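Local structure of L-lysine 6-monooxygenase (Pseudomonas syringae pv. tomato, 5CQF) at residues V141-N144 with V150-R153; K242-G247 with D288-L293. The protein probably hydroxylates the side-chain amine of L-lysine or a related amino acid, using FAD and NADPH, in siderophore biosynthesis. All blocks are in the same frame, centred on the assembly; numbering follows the deposited sequence.

Contact 1. Residues V141-N144 with V150-R153; sequences VIRN and VRVR
Val-141 and Arg-151 meet on one side of an antiparallel beta hairpin, formed by strands 137-142 and 147-154 of a three-stranded sheet. The tight part is a methyl on a guanidinium: Val-141 CG2 sits over one face of the Arg-151 group, 3.2 Å from Arg-151 NH2, and also touches the aliphatic stem at Arg-151 CG, 3.5 Å away. Arg-151 CG stands anti to its own carbonyl carbon (chi1 -72°), and from there the chain runs extended to NE, crossing the valine at about a right angle and bringing the guanidinium over CG2. The other methyl is nearer the NH2 end, with Val-141 CG1 3.7 Å from Arg-151 NH2. The valine is buried, and on the backbone its strand is paired through Gln-148, while Arg-151 pairs with Asp-139.

The outer, solvent-facing end is looser. Here the strand has ended, and Arg-143, bent at chi2, folds back over Val-141 so that Val-141 CG1 lies 3.9 Å above the centre of the Arg-143 guanidinium plane. The two guanidinium planes are 65° apart. Arg-143 NH1 comes to the edge of the Arg-151 group, 3.7 Å from Arg-151 NH1, a pair of like charges that probably repel. What steadies the Arg-143 end is a bent hydrogen bond within its own segment, from Arg-143 NH2 to Ile-142 O, 2.9 Å long with an N-H...O angle of 131°.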
loop_
_atom_site.group_PDB
_atom_site.type_symbol
_atom_site.label_atom_id
_atom_site.label_comp_id
_atom_site.label_asym_id
_atom_site.label_seq_id
_atom_site.Cartn_x
_atom_site.Cartn_y
_atom_site.Cartn_z
ATOM N N VAL A 141 -1.809 57.334 3.724
ATOM C CA VAL A 141 -1.646 58.462 4.634
ATOM C C VAL A 141 -0.274 59.062 4.298
ATOM O O VAL A 141 0.761 58.448 4.583
ATOM C CB VAL A 141 -1.698 58.011 6.114
ATOM C CG1 VAL A 141 -1.579 59.200 7.065
ATOM C CG2 VAL A 141 -2.974 57.221 6.402
ATOM N N ILE A 142 -0.283 60.231 3.645
ATOM C CA ILE A 142 0.933 60.950 3.251
ATOM C C ILE A 142 1.125 62.117 4.220
ATOM O O ILE A 142 0.141 62.709 4.703
ATOM C CB ILE A 142 0.828 61.522 1.821
ATOM C CG1 ILE A 142 0.409 60.435 0.823
ATOM C CG2 ILE A 142 2.147 62.162 1.397
ATOM C CD1 ILE A 142 -1.084 60.325 0.602
ATOM N N ARG A 143 2.382 62.449 4.511
ATOM C CA ARG A 143 2.669 63.465 5.522
ATOM C C ARG A 143 3.699 64.496 5.067
ATOM O O ARG A 143 3.435 65.708 5.132
ATOM C CB ARG A 143 3.064 62.804 6.856
ATOM C CG ARG A 143 1.881 62.239 7.655
ATOM C CD ARG A 143 0.853 63.342 7.889
ATOM N NE ARG A 143 -0.412 62.961 8.525
ATOM C CZ ARG A 143 -1.620 63.069 7.960
ATOM N NH1 ARG A 143 -2.704 62.726 8.655
ATOM N NH2 ARG A 143 -1.762 63.513 6.707
ATOM N N ASN A 144 4.853 64.018 4.605
ATOM C CA ASN A 144 5.904 64.899 4.096
ATOM C C ASN A 144 6.102 64.689 2.602
ATOM O O ASN A 144 7.228 64.670 2.117
ATOM C CB ASN A 144 7.213 64.638 4.864
ATOM C CG ASN A 144 8.181 65.822 4.830
ATOM O OD1 ASN A 144 8.035 66.763 4.035
ATOM N ND2 ASN A 144 9.183 65.776 5.705
ATOM N N VAL A 150 -0.984 53.496 6.497
ATOM C CA VAL A 150 -2.167 53.158 5.701
ATOM C C VAL A 150 -3.331 53.012 6.623
ATOM O O VAL A 150 -3.164 52.697 7.788
ATOM C CB VAL A 150 -2.024 51.850 4.869
ATOM C CG1 VAL A 150 -0.983 52.020 3.778
ATOM C CG2 VAL A 150 -1.696 50.642 5.734
ATOM N N ARG A 151 -4.520 53.236 6.101
ATOM C CA ARG A 151 -5.707 53.154 6.915
ATOM C C ARG A 151 -6.530 52.079 6.307
ATOM O O ARG A 151 -7.041 52.228 5.208
ATOM C CB ARG A 151 -6.492 54.472 6.910
ATOM C CG ARG A 151 -5.835 55.597 7.697
ATOM C CD ARG A 151 -6.435 56.964 7.360
ATOM N NE ARG A 151 -6.067 58.002 8.337
ATOM C CZ ARG A 151 -5.503 59.183 8.046
ATOM N NH1 ARG A 151 -5.220 60.028 9.038
ATOM N NH2 ARG A 151 -5.220 59.538 6.786
ATOM N N VAL A 152 -6.663 50.986 7.030
ATOM C CA VAL A 152 -7.455 49.858 6.567
ATOM C C VAL A 152 -8.874 50.170 6.973
ATOM O O VAL A 152 -9.144 50.444 8.149
ATOM C CB VAL A 152 -7.003 48.532 7.212
ATOM C CG1 VAL A 152 -7.818 47.367 6.661
ATOM C CG2 VAL A 152 -5.515 48.312 6.988
ATOM N N ARG A 153 -9.774 50.141 6.003
ATOM C CA ARG A 153 -11.141 50.566 6.238
ATOM C C ARG A 153 -12.067 49.364 6.215
ATOM O O ARG A 153 -11.992 48.534 5.314
ATOM C CB ARG A 153 -11.559 51.642 5.208
ATOM C CG ARG A 153 -11.483 53.089 5.720
ATOM C CD ARG A 153 -10.053 53.632 5.835
ATOM N NE ARG A 153 -9.938 54.830 6.698
ATOM C CZ ARG A 153 -9.859 56.102 6.285
ATOM N NH1 ARG A 153 -9.753 57.078 7.184
ATOM N NH2 ARG A 153 -9.868 56.422 4.993
#

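Contact 2. Residues K242-G247 with D288-L293; sequences KLTQLG and DERQKL
Arg-290 reaches from helix 287-302 to the segment 242-247 and makes every side-chain contact between them, each at a different level of its length. Its CB points toward the segment, and bends at chi2 (-59°) and chi3 (-56°) then turn the chain so that it runs alongside the segment instead of straight at it. Nearest the helix, Arg-290 CG faces the end of Leu-246, with Leu-246 CD2 4.4 Å away. One carbon further on, Arg-290 CD lies 4.3 Å from Thr-244 OG1, a contact of van der Waals kind; that hydroxyl is instead hydrogen-bonded to Phe-241 O. The far end meets Lys-242: Arg-290 NH2 comes to 3.6 Å from Lys-242 CG, obliquely to the guanidinium plane, and the two side chains cross at about a right angle. This crossing brings the arginine against the aliphatic base of the lysine and leaves the charged ends apart, with Lys-242 NZ 5.6 Å from Arg-290 NH2. Leu-293, one turn along the helix, places its CG in the guanidinium plane at the edge of the group.

The contact is thus light van der Waals packing around one folded arginine, with no polar bond between the two segments. Behind it, strand 245-246 pairs in parallel with strand 284-285, whose Ile-285 touches both Thr-244 and Arg-290. Leu-246 also packs on Leu-246 of the second subunit, and Thr-244 O accepts a hydrogen bond from Arg-252 of that subunit. On the helix, Glu-289 and Leu-293 rest against helix 214-226, which follows a glycine-rich turn consistent with a Rossmann-type dinucleotide-binding motif.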
loop_
_atom_site.group_PDB
_atom_site.type_symbol
_atom_site.label_atom_id
_atom_site.label_comp_id
_atom_site.label_asym_id
_atom_site.label_seq_id
_atom_site.Cartn_x
_atom_site.Cartn_y
_atom_site.Cartn_z
ATOM N N LYS A 242 -6.730 10.706 -15.981
ATOM C CA LYS A 242 -5.836 9.516 -15.925
ATOM C C LYS A 242 -4.370 9.833 -16.198
ATOM O O LYS A 242 -3.469 9.026 -15.900
ATOM C CB LYS A 242 -6.298 8.426 -16.896
ATOM C CG LYS A 242 -7.535 7.690 -16.417
ATOM C CD LYS A 242 -8.279 7.032 -17.577
ATOM C CE LYS A 242 -9.355 6.074 -17.071
ATOM N NZ LYS A 242 -10.664 6.268 -17.766
ATOM N N LEU A 243 -4.138 10.999 -16.792
ATOM C CA LEU A 243 -2.786 11.446 -17.052
ATOM C C LEU A 243 -2.362 12.669 -16.206
ATOM O O LEU A 243 -1.281 13.195 -16.434
ATOM C CB LEU A 243 -2.582 11.671 -18.567
ATOM C CG LEU A 243 -2.451 10.374 -19.391
ATOM C CD1 LEU A 243 -2.605 10.628 -20.892
ATOM C CD2 LEU A 243 -1.130 9.662 -19.124
ATOM N N THR A 244 -3.149 13.080 -15.206
ATOM C CA THR A 244 -2.662 14.105 -14.270
ATOM C C THR A 244 -1.507 13.609 -13.398
ATOM O O THR A 244 -1.317 12.400 -13.186
ATOM C CB THR A 244 -3.725 14.633 -13.278
ATOM O OG1 THR A 244 -4.040 13.619 -12.297
ATOM C CG2 THR A 244 -4.976 15.174 -14.027
ATOM N N GLN A 245 -0.745 14.566 -12.869
ATOM C CA GLN A 245 0.308 14.233 -11.947
ATOM C C GLN A 245 -0.338 13.729 -10.648
ATOM O O GLN A 245 -1.419 14.180 -10.255
ATOM C CB GLN A 245 1.277 15.417 -11.759
ATOM C CG GLN A 245 2.174 15.701 -13.003
ATOM C CD GLN A 245 3.570 14.997 -13.063
ATOM O OE1 GLN A 245 4.223 15.002 -14.115
ATOM N NE2 GLN A 245 4.042 14.438 -11.949
ATOM N N LEU A 246 0.296 12.746 -10.028
ATOM C CA LEU A 246 -0.134 12.242 -8.747
ATOM C C LEU A 246 0.519 13.071 -7.635
ATOM O O LEU A 246 1.742 13.085 -7.484
ATOM C CB LEU A 246 0.188 10.747 -8.610
ATOM C CG LEU A 246 -0.568 9.875 -9.634
ATOM C CD1 LEU A 246 0.125 8.534 -9.840
ATOM C CD2 LEU A 246 -2.026 9.651 -9.246
ATOM N N GLY A 247 -0.319 13.767 -6.876
ATOM C CA GLY A 247 0.119 14.661 -5.804
ATOM C C GLY A 247 0.305 16.072 -6.323
ATOM O O GLY A 247 0.813 16.248 -7.411
ATOM N N ASP A 288 -5.147 9.276 -3.751
ATOM C CA ASP A 288 -6.362 8.624 -3.186
ATOM C C ASP A 288 -7.646 9.190 -3.756
ATOM O O ASP A 288 -8.637 8.471 -3.841
ATOM C CB ASP A 288 -6.415 8.683 -1.654
ATOM C CG ASP A 288 -5.208 8.046 -1.008
ATOM O OD1 ASP A 288 -4.552 7.180 -1.642
ATOM O OD2 ASP A 288 -4.900 8.429 0.149
ATOM N N GLU A 289 -7.638 10.460 -4.147
ATOM C CA GLU A 289 -8.807 11.050 -4.812
ATOM C C GLU A 289 -9.025 10.446 -6.206
ATOM O O GLU A 289 -10.146 10.052 -6.543
ATOM C CB GLU A 289 -8.688 12.565 -4.902
ATOM C CG GLU A 289 -8.867 13.279 -3.561
ATOM C CD GLU A 289 -10.271 13.119 -2.966
ATOM O OE1 GLU A 289 -11.297 13.236 -3.706
ATOM O OE2 GLU A 289 -10.342 12.885 -1.739
ATOM N N ARG A 290 -7.959 10.351 -6.989
ATOM C CA ARG A 290 -8.009 9.669 -8.281
ATOM C C ARG A 290 -8.525 8.256 -8.111
ATOM O O ARG A 290 -9.373 7.806 -8.863
ATOM C CB ARG A 290 -6.619 9.593 -8.930
ATOM C CG ARG A 290 -6.230 10.800 -9.765
ATOM C CD ARG A 290 -7.207 11.073 -10.922
ATOM N NE ARG A 290 -7.397 9.932 -11.851
ATOM C CZ ARG A 290 -8.567 9.340 -12.150
ATOM N NH1 ARG A 290 -9.718 9.731 -11.590
ATOM N NH2 ARG A 290 -8.581 8.336 -13.022
ATOM N N GLN A 291 -7.978 7.559 -7.123
ATOM C CA GLN A 291 -8.377 6.196 -6.851
ATOM C C GLN A 291 -9.856 6.117 -6.501
ATOM O O GLN A 291 -10.548 5.233 -6.964
ATOM C CB GLN A 291 -7.482 5.591 -5.753
ATOM C CG GLN A 291 -7.910 4.248 -5.158
ATOM C CD GLN A 291 -8.060 3.129 -6.186
ATOM O OE1 GLN A 291 -7.445 3.166 -7.260
ATOM N NE2 GLN A 291 -8.897 2.121 -5.860
ATOM N N LYS A 292 -10.364 7.040 -5.702
ATOM C CA LYS A 292 -11.782 6.965 -5.289
ATOM C C LYS A 292 -12.681 7.113 -6.509
ATOM O O LYS A 292 -13.674 6.370 -6.682
ATOM C CB LYS A 292 -12.121 8.025 -4.226
ATOM C CG LYS A 292 -11.983 7.518 -2.798
ATOM C CD LYS A 292 -11.496 8.586 -1.826
ATOM C CE LYS A 292 -12.588 9.547 -1.407
ATOM N NZ LYS A 292 -12.047 10.900 -1.040
ATOM N N LEU A 293 -12.325 8.073 -7.357
ATOM C CA LEU A 293 -13.134 8.362 -8.536
ATOM C C LEU A 293 -13.055 7.215 -9.506
ATOM O O LEU A 293 -14.072 6.717 -9.933
ATOM C CB LEU A 293 -12.728 9.682 -9.191
ATOM C CG LEU A 293 -13.466 10.003 -10.493
ATOM C CD1 LEU A 293 -14.971 10.070 -10.298
ATOM C CD2 LEU A 293 -12.952 11.317 -11.003
#

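From the N terminus, the chain first builds most of the parallel sheet that contains strands 16-19 and 47-50, then enters the hairpin of contact 1, a short loop with five residues between the segments. It next passes through strand 163-166 of that first sheet and on into a second parallel sheet with strands 186-188, 206-210 and 231-235. Contact 2 opens after strand 231-235 and closes a longer loop of 40 intervening residues, mainly helical, joining strand 245-246 to helix 287-302. The two follow in series, neither nesting nor crossing. The centres of contact 1 and contact 2 are about 49 Å apart, on opposite sides of the chain's centre. The nearest atoms of contact 1 and contact 2 are about 35 Å apart.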